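Local structure of putative metal-dependent isothiocyanate hydrolase SaxA (Pectobacterium carotovorum, 6BRM) at residues Ala9-Gln14 with Val218-Glu223; Asp23-Glu28 with Arg44-Ala49; Ile64-His67 with Asp71-Asp74; Leu149-His154 with Ile159-Asp164. The protein is probably a zinc-dependent hydrolase of the metallo-beta-lactamase superfamily that breaks down isothiocyanates, the toxic defence compounds of certain plants. One frame throughout, in Å; residues are numbered along the deposited sequence.

Contact 1: residues Ala9-Gln14 with Val218-Glu223. With ZN (zinc ion), chain M.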
loop_
_atom_site.group_PDB
_atom_site.type_symbol
_atom_site.label_atom_id
_atom_site.label_comp_id
_atom_site.label_asym_id
_atom_site.label_seq_id
_atom_site.Cartn_x
_atom_site.Cartn_y
_atom_site.Cartn_z
ATOM N N ALA B 9 -18.937 -2.456 11.757
ATOM C CA ALA B 9 -18.210 -1.214 11.473
ATOM C C ALA B 9 -19.140 -0.004 11.365
ATOM O O ALA B 9 -18.675 1.111 11.106
ATOM C CB ALA B 9 -17.400 -1.366 10.195
ATOM N N THR B 10 -20.446 -0.223 11.544
ATOM C CA THR B 10 -21.416 0.862 11.560
ATOM C C THR B 10 -21.231 1.701 12.826
ATOM O O THR B 10 -21.088 1.161 13.929
ATOM C CB THR B 10 -22.858 0.330 11.482
ATOM O OG1 THR B 10 -22.952 -0.628 10.419
ATOM C CG2 THR B 10 -23.854 1.458 11.236
ATOM N N LEU B 11 -21.204 3.020 12.644
ATOM C CA LEU B 11 -21.038 3.962 13.747
ATOM C C LEU B 11 -21.459 5.363 13.329
ATOM O O LEU B 11 -21.388 5.705 12.143
ATOM C CB LEU B 11 -19.589 3.957 14.251
ATOM C CG LEU B 11 -18.433 3.927 13.238
ATOM C CD1 LEU B 11 -18.000 5.330 12.844
ATOM C CD2 LEU B 11 -17.250 3.156 13.805
ATOM N N VAL B 12 -21.922 6.153 14.300
ATOM C CA VAL B 12 -22.208 7.573 14.080
ATOM C C VAL B 12 -21.190 8.414 14.840
ATOM O O VAL B 12 -20.826 8.089 15.973
ATOM C CB VAL B 12 -23.669 7.983 14.419
ATOM C CG1 VAL B 12 -24.641 7.229 13.526
ATOM C CG2 VAL B 12 -24.026 7.754 15.882
ATOM N N LEU B 13 -20.737 9.484 14.190
ATOM C CA LEU B 13 -19.616 10.298 14.651
ATOM C C LEU B 13 -20.002 11.768 14.596
ATOM O O LEU B 13 -20.107 12.339 13.506
ATOM C CB LEU B 13 -18.399 10.037 13.755
ATOM C CG LEU B 13 -17.157 10.925 13.885
ATOM C CD1 LEU B 13 -16.707 11.063 15.334
ATOM C CD2 LEU B 13 -16.031 10.372 13.022
ATOM N N GLN B 14 -20.233 12.370 15.765
ATOM C CA GLN B 14 -20.472 13.810 15.860
ATOM C C GLN B 14 -19.124 14.526 15.991
ATOM O O GLN B 14 -18.483 14.464 17.042
ATOM C CB GLN B 14 -21.405 14.144 17.028
ATOM C CG GLN B 14 -21.855 15.605 17.040
ATOM C CD GLN B 14 -23.247 15.832 17.617
ATOM O OE1 GLN B 14 -24.142 14.990 17.495
ATOM N NE2 GLN B 14 -23.442 16.995 18.227
ATOM N N VAL B 218 -10.047 2.114 19.789
ATOM C CA VAL B 218 -11.456 1.713 19.841
ATOM C C VAL B 218 -11.650 0.487 18.946
ATOM O O VAL B 218 -11.531 0.580 17.722
ATOM C CB VAL B 218 -12.391 2.855 19.385
ATOM C CG1 VAL B 218 -13.848 2.396 19.361
ATOM C CG2 VAL B 218 -12.219 4.072 20.288
ATOM N N ALA B 219 -11.941 -0.659 19.564
ATOM C CA ALA B 219 -12.194 -1.902 18.837
ATOM C C ALA B 219 -13.594 -1.887 18.225
ATOM O O ALA B 219 -14.529 -1.331 18.808
ATOM C CB ALA B 219 -12.030 -3.098 19.760
ATOM N N SER B 220 -13.724 -2.501 17.049
ATOM C CA SER B 220 -14.972 -2.503 16.283
ATOM C C SER B 220 -14.950 -3.634 15.254
ATOM O O SER B 220 -13.947 -4.335 15.129
ATOM C CB SER B 220 -15.167 -1.147 15.590
ATOM O OG SER B 220 -16.384 -1.088 14.855
ATOM N N HIS B 221 -16.062 -3.806 14.539
ATOM C CA HIS B 221 -16.196 -4.821 13.482
ATOM C C HIS B 221 -16.124 -6.256 14.045
ATOM O O HIS B 221 -15.458 -7.117 13.467
ATOM C CB HIS B 221 -15.139 -4.581 12.379
ATOM C CG HIS B 221 -15.474 -5.186 11.047
ATOM N ND1 HIS B 221 -15.753 -6.524 10.879
ATOM C CD2 HIS B 221 -15.528 -4.636 9.809
ATOM C CE1 HIS B 221 -15.993 -6.766 9.602
ATOM N NE2 HIS B 221 -15.853 -5.638 8.927
ATOM N N MET B 222 -16.815 -6.511 15.161
ATOM C CA MET B 222 -16.888 -7.871 15.737
ATOM C C MET B 222 -18.204 -8.176 16.469
ATOM O O MET B 222 -18.889 -7.266 16.934
ATOM C CB MET B 222 -15.686 -8.135 16.653
ATOM C CG MET B 222 -15.480 -7.132 17.772
ATOM S SD MET B 222 -13.904 -7.390 18.620
ATOM C CE MET B 222 -13.858 -5.922 19.639
ATOM N N GLU B 223 -18.533 -9.471 16.553
ATOM C CA GLU B 223 -19.791 -9.982 17.143
ATOM C C GLU B 223 -21.033 -9.443 16.426
ATOM O O GLU B 223 -21.956 -8.908 17.052
ATOM C CB GLU B 223 -19.861 -9.697 18.648
ATOM C CG GLU B 223 -18.683 -10.245 19.436
ATOM C CD GLU B 223 -18.884 -10.150 20.936
ATOM O OE1 GLU B 223 -19.555 -9.208 21.404
ATOM O OE2 GLU B 223 -18.356 -11.017 21.654
HETATM ZN ZN ZN M . -15.961 -5.851 6.723
HETATM O O HOH W 1 -16.428 -6.612 4.706
HETATM O O HOH W 2 -14.971 -7.808 6.908
#

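Contact 2: residues Asp23-Glu28 with Arg44-Ala49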
loop_
_atom_site.group_PDB
_atom_site.type_symbol
_atom_site.label_atom_id
_atom_site.label_comp_id
_atom_site.label_asym_id
_atom_site.label_seq_id
_atom_site.Cartn_x
_atom_site.Cartn_y
_atom_site.Cartn_z
ATOM N N ASP B 23 -20.541 3.634 7.154
ATOM C CA ASP B 23 -20.794 2.221 6.836
ATOM C C ASP B 23 -22.094 1.655 7.441
ATOM O O ASP B 23 -22.047 0.819 8.348
ATOM C CB ASP B 23 -19.584 1.367 7.242
ATOM C CG ASP B 23 -18.320 1.738 6.479
ATOM O OD1 ASP B 23 -18.303 2.792 5.807
ATOM O OD2 ASP B 23 -17.339 0.970 6.555
ATOM N N PRO B 24 -23.258 2.098 6.926
ATOM C CA PRO B 24 -24.536 1.657 7.498
ATOM C C PRO B 24 -24.945 0.219 7.126
ATOM O O PRO B 24 -25.211 -0.068 5.956
ATOM C CB PRO B 24 -25.551 2.683 6.954
ATOM C CG PRO B 24 -24.804 3.595 6.034
ATOM C CD PRO B 24 -23.455 3.002 5.780
ATOM N N MET B 25 -24.966 -0.666 8.127
ATOM C CA MET B 25 -25.576 -1.994 8.018
ATOM C C MET B 25 -26.868 -1.960 8.839
ATOM O O MET B 25 -26.820 -1.927 10.072
ATOM C CB MET B 25 -24.626 -3.073 8.545
ATOM C CG MET B 25 -25.000 -4.486 8.123
ATOM S SD MET B 25 -24.620 -5.780 9.325
ATOM C CE MET B 25 -22.857 -5.593 9.565
ATOM N N LEU B 26 -28.013 -1.955 8.152
ATOM C CA LEU B 26 -29.323 -1.695 8.774
ATOM C C LEU B 26 -30.335 -2.863 8.716
ATOM O O LEU B 26 -31.515 -2.669 9.022
ATOM C CB LEU B 26 -29.931 -0.422 8.145
ATOM C CG LEU B 26 -29.659 0.910 8.853
ATOM C CD1 LEU B 26 -28.180 1.126 9.144
ATOM C CD2 LEU B 26 -30.214 2.049 8.014
ATOM N N ALA B 27 -29.887 -4.067 8.350
ATOM C CA ALA B 27 -30.771 -5.248 8.341
ATOM C C ALA B 27 -31.086 -5.707 9.767
ATOM O O ALA B 27 -30.262 -5.549 10.670
ATOM C CB ALA B 27 -30.146 -6.390 7.550
ATOM N N GLU B 28 -32.278 -6.279 9.952
ATOM C CA GLU B 28 -32.706 -6.797 11.262
ATOM C C GLU B 28 -31.918 -8.056 11.657
ATOM O O GLU B 28 -31.149 -8.595 10.852
ATOM C CB GLU B 28 -34.214 -7.086 11.266
ATOM C CG GLU B 28 -35.080 -5.842 11.139
ATOM C CD GLU B 28 -36.536 -6.092 11.491
ATOM O OE1 GLU B 28 -37.161 -5.187 12.084
ATOM O OE2 GLU B 28 -37.058 -7.185 11.178
ATOM N N ARG B 44 -27.195 -16.862 10.077
ATOM C CA ARG B 44 -26.710 -16.247 11.317
ATOM C C ARG B 44 -26.558 -14.724 11.206
ATOM O O ARG B 44 -26.711 -14.029 12.209
ATOM C CB ARG B 44 -25.380 -16.880 11.778
ATOM C CG ARG B 44 -25.523 -18.219 12.499
ATOM C CD ARG B 44 -25.222 -19.428 11.619
ATOM N NE ARG B 44 -23.812 -19.815 11.672
ATOM C CZ ARG B 44 -23.336 -20.967 11.210
ATOM N N ASN B 45 -26.273 -14.214 10.003
ATOM C CA ASN B 45 -25.972 -12.789 9.797
ATOM C C ASN B 45 -27.253 -11.969 9.576
ATOM O O ASN B 45 -28.087 -12.383 8.769
ATOM C CB ASN B 45 -25.065 -12.607 8.574
ATOM C CG ASN B 45 -23.768 -13.392 8.673
ATOM O OD1 ASN B 45 -23.250 -13.628 9.764
ATOM N ND2 ASN B 45 -23.234 -13.792 7.524
ATOM N N PRO B 46 -27.439 -10.823 10.249
ATOM C CA PRO B 46 -26.584 -10.310 11.327
ATOM C C PRO B 46 -26.839 -11.014 12.663
ATOM O O PRO B 46 -27.995 -11.254 13.015
ATOM C CB PRO B 46 -27.000 -8.840 11.431
ATOM C CG PRO B 46 -27.545 -8.480 10.089
ATOM C CD PRO B 46 -27.882 -9.743 9.345
ATOM N N MET B 47 -25.767 -11.339 13.386
ATOM C CA MET B 47 -25.844 -12.036 14.681
ATOM C C MET B 47 -26.661 -11.305 15.752
ATOM O O MET B 47 -27.342 -11.951 16.551
ATOM C CB MET B 47 -24.436 -12.307 15.231
ATOM C CG MET B 47 -23.711 -13.475 14.580
ATOM S SD MET B 47 -22.010 -13.607 15.167
ATOM C CE MET B 47 -21.826 -15.381 15.348
ATOM N N VAL B 48 -26.581 -9.973 15.765
ATOM C CA VAL B 48 -27.239 -9.133 16.775
ATOM C C VAL B 48 -28.139 -8.108 16.079
ATOM O O VAL B 48 -27.914 -7.759 14.917
ATOM C CB VAL B 48 -26.192 -8.402 17.662
ATOM C CG1 VAL B 48 -26.851 -7.728 18.864
ATOM C CG2 VAL B 48 -25.111 -9.370 18.135
ATOM N N ALA B 49 -29.167 -7.644 16.791
ATOM C CA ALA B 49 -30.049 -6.581 16.303
ATOM C C ALA B 49 -29.396 -5.203 16.438
ATOM O O ALA B 49 -28.295 -5.075 16.979
ATOM C CB ALA B 49 -31.369 -6.607 17.060
#

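Contact 3: residues Ile64-His67 with Asp71-Asp74. With ZN (zinc ion), chain M; ZN (zinc ion), chain L.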
loop_
_atom_site.group_PDB
_atom_site.type_symbol
_atom_site.label_atom_id
_atom_site.label_comp_id
_atom_site.label_asym_id
_atom_site.label_seq_id
_atom_site.Cartn_x
_atom_site.Cartn_y
_atom_site.Cartn_z
ATOM N N ILE B 64 -20.949 8.015 4.926
ATOM C CA ILE B 64 -19.613 7.729 4.392
ATOM C C ILE B 64 -19.449 6.216 4.215
ATOM O O ILE B 64 -19.579 5.465 5.179
ATOM C CB ILE B 64 -18.488 8.297 5.294
ATOM C CG1 ILE B 64 -18.785 9.757 5.683
ATOM C CG2 ILE B 64 -17.141 8.214 4.578
ATOM C CD1 ILE B 64 -17.796 10.370 6.652
ATOM N N LEU B 65 -19.173 5.787 2.979
ATOM C CA LEU B 65 -18.934 4.379 2.643
ATOM C C LEU B 65 -17.452 4.156 2.351
ATOM O O LEU B 65 -16.923 4.699 1.374
ATOM C CB LEU B 65 -19.753 3.968 1.409
ATOM C CG LEU B 65 -21.184 3.439 1.582
ATOM C CD1 LEU B 65 -21.904 4.055 2.772
ATOM C CD2 LEU B 65 -21.978 3.671 0.303
ATOM N N THR B 66 -16.800 3.348 3.192
ATOM C CA THR B 66 -15.406 2.951 2.979
ATOM C C THR B 66 -15.294 1.995 1.790
ATOM O O THR B 66 -14.326 2.055 1.034
ATOM C CB THR B 66 -14.798 2.275 4.224
ATOM O OG1 THR B 66 -15.542 1.094 4.558
ATOM C CG2 THR B 66 -14.792 3.235 5.411
ATOM N N HIS B 67 -16.278 1.105 1.664
ATOM C CA HIS B 67 -16.431 0.216 0.504
ATOM C C HIS B 67 -17.832 -0.415 0.509
ATOM O O HIS B 67 -18.609 -0.199 1.446
ATOM C CB HIS B 67 -15.328 -0.861 0.454
ATOM C CG HIS B 67 -15.280 -1.770 1.646
ATOM N ND1 HIS B 67 -15.425 -1.325 2.942
ATOM C CD2 HIS B 67 -15.045 -3.101 1.734
ATOM C CE1 HIS B 67 -15.308 -2.345 3.774
ATOM N NE2 HIS B 67 -15.079 -3.437 3.067
ATOM N N ASP B 71 -21.490 -6.277 4.674
ATOM C CA ASP B 71 -21.402 -5.927 6.108
ATOM C C ASP B 71 -21.057 -4.447 6.403
ATOM O O ASP B 71 -20.869 -4.078 7.566
ATOM C CB ASP B 71 -20.407 -6.856 6.839
ATOM C CG ASP B 71 -18.992 -6.747 6.296
ATOM O OD1 ASP B 71 -18.838 -6.902 5.067
ATOM O OD2 ASP B 71 -18.039 -6.516 7.076
ATOM N N HIS B 72 -20.935 -3.622 5.359
ATOM C CA HIS B 72 -20.795 -2.164 5.485
ATOM C C HIS B 72 -21.862 -1.352 4.729
ATOM O O HIS B 72 -21.905 -0.132 4.860
ATOM C CB HIS B 72 -19.413 -1.751 4.972
ATOM C CG HIS B 72 -18.286 -2.447 5.661
ATOM N ND1 HIS B 72 -17.550 -1.858 6.663
ATOM C CD2 HIS B 72 -17.779 -3.693 5.504
ATOM C CE1 HIS B 72 -16.633 -2.706 7.092
ATOM N NE2 HIS B 72 -16.751 -3.829 6.404
ATOM N N TRP B 73 -22.719 -2.025 3.959
ATOM C CA TRP B 73 -23.669 -1.380 3.051
ATOM C C TRP B 73 -24.571 -2.475 2.467
ATOM O O TRP B 73 -24.335 -2.966 1.354
ATOM C CB TRP B 73 -22.921 -0.622 1.942
ATOM C CG TRP B 73 -23.787 0.105 0.949
ATOM C CD1 TRP B 73 -23.854 -0.120 -0.396
ATOM C CD2 TRP B 73 -24.692 1.183 1.220
ATOM N NE1 TRP B 73 -24.746 0.745 -0.977
ATOM C CE2 TRP B 73 -25.274 1.557 -0.010
ATOM C CE3 TRP B 73 -25.070 1.866 2.385
ATOM C CZ2 TRP B 73 -26.215 2.589 -0.111
ATOM C CZ3 TRP B 73 -26.009 2.895 2.287
ATOM C CH2 TRP B 73 -26.568 3.244 1.046
ATOM N N ASP B 74 -25.582 -2.867 3.243
ATOM C CA ASP B 74 -26.500 -3.960 2.865
ATOM C C ASP B 74 -27.748 -3.449 2.155
ATOM O O ASP B 74 -27.983 -2.240 2.093
ATOM C CB ASP B 74 -26.879 -4.827 4.085
ATOM C CG ASP B 74 -27.614 -4.057 5.185
ATOM O OD1 ASP B 74 -27.932 -2.860 5.023
ATOM O OD2 ASP B 74 -27.871 -4.668 6.238
HETATM ZN ZN ZN M . -15.961 -5.851 6.723
HETATM ZN ZN ZN L . -14.803 -5.532 3.719
HETATM O O HOH W 1 -16.428 -6.612 4.706
HETATM O O HOH W 2 -14.971 -7.808 6.908
#

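Contact 4: residues Leu149-His154 with Ile159-Asp164. With ZN (zinc ion), chain L; ZN (zinc ion), chain M.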
loop_
_atom_site.group_PDB
_atom_site.type_symbol
_atom_site.label_atom_id
_atom_site.label_comp_id
_atom_site.label_asym_id
_atom_site.label_seq_id
_atom_site.Cartn_x
_atom_site.Cartn_y
_atom_site.Cartn_z
ATOM N N LEU B 149 -10.187 6.473 6.996
ATOM C CA LEU B 149 -10.635 7.868 7.085
ATOM C C LEU B 149 -10.025 8.544 8.302
ATOM O O LEU B 149 -10.206 8.070 9.424
ATOM C CB LEU B 149 -12.155 7.945 7.218
ATOM C CG LEU B 149 -13.025 7.289 6.155
ATOM C CD1 LEU B 149 -14.462 7.217 6.650
ATOM C CD2 LEU B 149 -12.938 8.056 4.846
ATOM N N VAL B 150 -9.310 9.645 8.075
ATOM C CA VAL B 150 -8.817 10.501 9.154
ATOM C C VAL B 150 -9.699 11.742 9.194
ATOM O O VAL B 150 -10.124 12.224 8.148
ATOM C CB VAL B 150 -7.337 10.894 8.943
ATOM C CG1 VAL B 150 -6.848 11.817 10.054
ATOM C CG2 VAL B 150 -6.461 9.645 8.862
ATOM N N PHE B 151 -9.988 12.236 10.395
ATOM C CA PHE B 151 -10.741 13.478 10.583
ATOM C C PHE B 151 -9.875 14.469 11.352
ATOM O O PHE B 151 -9.393 14.154 12.436
ATOM C CB PHE B 151 -12.036 13.216 11.348
ATOM C CG PHE B 151 -13.074 12.479 10.555
ATOM C CD1 PHE B 151 -13.089 11.095 10.522
ATOM C CD2 PHE B 151 -14.049 13.174 9.850
ATOM C CE1 PHE B 151 -14.052 10.411 9.792
ATOM C CE2 PHE B 151 -15.013 12.502 9.114
ATOM C CZ PHE B 151 -15.015 11.117 9.085
ATOM N N THR B 152 -9.706 15.666 10.792
ATOM C CA THR B 152 -8.796 16.688 11.319
ATOM C C THR B 152 -9.566 17.996 11.485
ATOM O O THR B 152 -10.331 18.382 10.600
ATOM C CB THR B 152 -7.563 16.829 10.382
ATOM O OG1 THR B 152 -6.523 15.955 10.840
ATOM C CG2 THR B 152 -7.005 18.246 10.311
ATOM N N HIS B 153 -9.363 18.651 12.630
ATOM C CA HIS B 153 -9.974 19.953 12.953
ATOM C C HIS B 153 -9.370 20.470 14.263
ATOM O O HIS B 153 -9.097 19.680 15.164
ATOM C CB HIS B 153 -11.496 19.820 13.123
ATOM C CG HIS B 153 -12.244 21.117 13.029
ATOM N ND1 HIS B 153 -12.212 22.074 14.018
ATOM C CD2 HIS B 153 -13.063 21.603 12.068
ATOM C CE1 HIS B 153 -12.962 23.100 13.666
ATOM N NE2 HIS B 153 -13.489 22.841 12.484
ATOM N N HIS B 154 -9.144 21.779 14.364
ATOM C CA HIS B 154 -8.905 22.432 15.674
ATOM C C HIS B 154 -10.183 22.360 16.539
ATOM O O HIS B 154 -11.249 22.019 16.039
ATOM C CB HIS B 154 -8.397 23.880 15.509
ATOM C CG HIS B 154 -9.395 24.836 14.920
ATOM N ND1 HIS B 154 -10.034 25.797 15.675
ATOM C CD2 HIS B 154 -9.837 25.003 13.649
ATOM C CE1 HIS B 154 -10.838 26.504 14.898
ATOM N NE2 HIS B 154 -10.739 26.041 13.664
ATOM N N ILE B 159 -8.998 11.814 14.792
ATOM C CA ILE B 159 -9.476 10.416 14.826
ATOM C C ILE B 159 -9.195 9.737 13.486
ATOM O O ILE B 159 -9.373 10.344 12.434
ATOM C CB ILE B 159 -10.980 10.280 15.212
ATOM C CG1 ILE B 159 -11.420 8.806 15.139
ATOM C CG2 ILE B 159 -11.874 11.119 14.316
ATOM C CD1 ILE B 159 -12.715 8.468 15.848
ATOM N N TYR B 160 -8.766 8.474 13.555
ATOM C CA TYR B 160 -8.465 7.653 12.378
ATOM C C TYR B 160 -9.299 6.373 12.399
ATOM O O TYR B 160 -9.078 5.510 13.241
ATOM C CB TYR B 160 -6.963 7.318 12.359
ATOM C CG TYR B 160 -6.474 6.402 11.242
ATOM C CD1 TYR B 160 -7.073 6.392 9.979
ATOM C CD2 TYR B 160 -5.373 5.575 11.444
ATOM C CE1 TYR B 160 -6.605 5.565 8.963
ATOM C CE2 TYR B 160 -4.896 4.751 10.434
ATOM C CZ TYR B 160 -5.514 4.749 9.197
ATOM O OH TYR B 160 -5.047 3.928 8.198
ATOM N N ILE B 161 -10.267 6.269 11.489
ATOM C CA ILE B 161 -10.979 5.014 11.245
ATOM C C ILE B 161 -10.202 4.246 10.177
ATOM O O ILE B 161 -10.253 4.603 8.999
ATOM C CB ILE B 161 -12.444 5.248 10.801
ATOM C CG1 ILE B 161 -13.258 5.876 11.950
ATOM C CG2 ILE B 161 -13.094 3.943 10.332
ATOM C CD1 ILE B 161 -13.534 7.353 11.792
ATOM N N ALA B 162 -9.495 3.197 10.597
ATOM C CA ALA B 162 -8.615 2.430 9.709
ATOM C C ALA B 162 -9.378 1.606 8.670
ATOM O O ALA B 162 -8.922 1.470 7.527
ATOM C CB ALA B 162 -7.702 1.528 10.522
ATOM N N GLY B 163 -10.527 1.054 9.071
ATOM C CA GLY B 163 -11.392 0.303 8.164
ATOM C C GLY B 163 -10.890 -1.100 7.898
ATOM O O GLY B 163 -10.062 -1.631 8.651
ATOM N N ASP B 164 -11.397 -1.699 6.821
ATOM C CA ASP B 164 -11.081 -3.082 6.465
ATOM C C ASP B 164 -9.714 -3.188 5.793
ATOM O O ASP B 164 -9.607 -3.236 4.566
ATOM C CB ASP B 164 -12.168 -3.682 5.560
ATOM C CG ASP B 164 -13.414 -4.122 6.327
ATOM O OD1 ASP B 164 -13.601 -3.673 7.479
ATOM O OD2 ASP B 164 -14.197 -4.934 5.769
HETATM ZN ZN ZN L . -14.803 -5.532 3.719
HETATM ZN ZN ZN M . -15.961 -5.851 6.723
HETATM O O HOH W 1 -16.428 -6.612 4.706
HETATM O O HOH W 2 -14.971 -7.808 6.908
#

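Contact 1: residues Ala9-Gln14 with Val218-Glu223
S220 is where segment 218-223 first meets A9: its hydroxyl oxygen OG lies 3.8 Å from A9 CA. This is van der Waals contact, since no hydrogen bond joins the two segments. With chi1 at -179° OG swings away from the serine's own backbone N to face A9, and L11 approaches the same oxygen more loosely, its CD2 4.5 Å from S220 OG. The polar side of the hydroxyl is looked after elsewhere, by a hydrogen bond to Q5 OE1 and a weak one to N8 O.

At H221 the chain has left the strand. The imidazole comes obliquely against the methyl of A9, with A9 CB 3.8 Å from H221 CD2. From there NE2 binds a zinc ion at 2.2 Å, and D71, H72, D164 and two waters complete that site. Metal ligands gathered where the two sheets end are characteristic of the metallo-beta-lactamase fold. The A9 methyl also touches H72, so this one small side chain packs against two ligands of the same metal.

The contact joins the loop residue A9 and L11 of strand 10-15 to S220 of strand 216-220 and H221 just beyond it. Strand 10-15 runs between strands 2-7 and 18-22 in one sheet, while strand 216-220 lies between strands 182-186 and 248-249 in the other.

Contact 2: residues Asp23-Glu28 with Arg44-Ala49
P46, which follows a cis peptide bond, pushes its ring toward M25 and A27, and the apolar part of the contact gathers on one atom, P46 CG. M25 SD sits 4.1 Å from P46 CG, and the methyl carbon A27 CB is 4.2 Å from the same P46 CG. The methionine starts with CG anti to its backbone N (chi1 -164°), then bends at its next two torsions, and the M25 and P46 side chains slide past each other in opposite directions.

Carbonyl oxygens supply the rest. E28 O lies 3.7 Å from P46 CG and A27 O 4.0 Å from P46 CG, both as plain van der Waals neighbours.

No hydrogen bond runs directly between the segments, but R7 bridges them: its guanidinium group bonds to M25 O and A27 O on one side and to V48 O on the other. D74 holds the backbone N of L26 and of A27.

Both segments belong to the long loop between strand 18-22 and helix 54-58. The M25 side chain comes within about 4 Å of that of D71, a zinc ligand, so the contact belongs to a loop beside the dinuclear zinc site of a metallo-beta-lactamase fold.

Contact 3: residues Ile64-His67 with Asp71-Asp74
T66 OG1 is gripped from two directions: H67 ND1 donates to it across 2.9 Å, and D23 OD2 hydrogen-bonds to it as well. H67 CG sits between its backbone N and carbonyl carbon (chi1 60°), with the ring turned to T66 OG1 and H72. The oxygen lies in the plane of the H67 ring, and the N-H...O angle is 151°, so the bond helps fix the ring's rotation. H72 ND1 passes T66 OG1 at 4.1 Å without bonding; its partner is again D23 OD2, so one second-shell carboxylate oxygen positions both sides of the contact.

With ND1 so held, each histidine offers NE2 to a different metal. H67 NE2 binds one zinc ion at 2.2 Å, in a site shared with H69, H128 and D164. H72 NE2 and D71 OD2 bind the other, each at 2.2 Å, together with D164 and H221. Water 1 bridges the two ions and donates a hydrogen bond to D71 OD1. Between the sites the rings meet obliquely, planes at 49°, with H67 CE1 over the centre of one H72 face. The spacing of these ligands is the His-x-His-x-Asp-His motif of the metallo-beta-lactamase superfamily.

Away from the metals, L65 lays CD2 over the five-membered ring of W73 as a CH-pi contact, 3.9 Å from its centroid, while L65 CD1 reaches the six-membered part.

The whole turn links strand 62-64 to helix 75-80, whose N-cap is D74. Helix 92-100 packs I98 against both L65 and W73, and I64 faces L149 and F151 of strand 148-152.

Contact 4: residues Leu149-His154 with Ile159-Asp164
L149 and I161 form the firm end of this hairpin, a hydrogen-bonded antiparallel pair with L149 N to I161 O at 2.7 Å and I161 N to L149 O also at 2.7 Å. F151 N follows with a 2.8 Å bond to I159 O. The strands run at 172° to each other. On the face bearing F151, F151 CB packs on I159 CG2 at 3.6 Å, and I161 CD1 meets the ring edge at F151 CE1, 3.7 Å away. F151 CG is anti to the carbonyl carbon (chi1 -71°), which lays the ring alongside I159 and across I161. On the other face V150 CG2 comes obliquely to Y160 CD1 at 3.5 Å.

Toward the turn the hold slackens. The return bond from I159 N to F151 O is weak at 3.3 Å, and beyond it the chain passes through partly exposed T152 and H153 to exposed H154.

Across the pair, then, the polar bonding is all backbone, and the side chains add apolar contact. Further along the second segment D164 supplies the metal chemistry: its OD2 bridges both zinc ions and its OD1 is held by N186. The hairpin thus delivers a metal ligand from a buried stem whose cross-strand side-chain contacts are apolar.

In the fold
From the N terminus, the first segment of contact 1 opens a loop that closes only when the chain returns at 218-223, more than 200 residues later. The other three contacts fall within that span, one after another and without crossing. Contact 2 closes a short loop behind strand 18-22, contact 3 the tight turn behind strand 62-64, and contact 4 a hairpin in the second sheet. T10 OG1 hydrogen-bonds to D23 O and M25 N, tying contact 1 to contact 2. Contacts 3 and 4 meet through I64 on L149 and F151, between the sheets. Contacts 1, 3 and 4 converge on the zinc ions, with contact 2 at the margin.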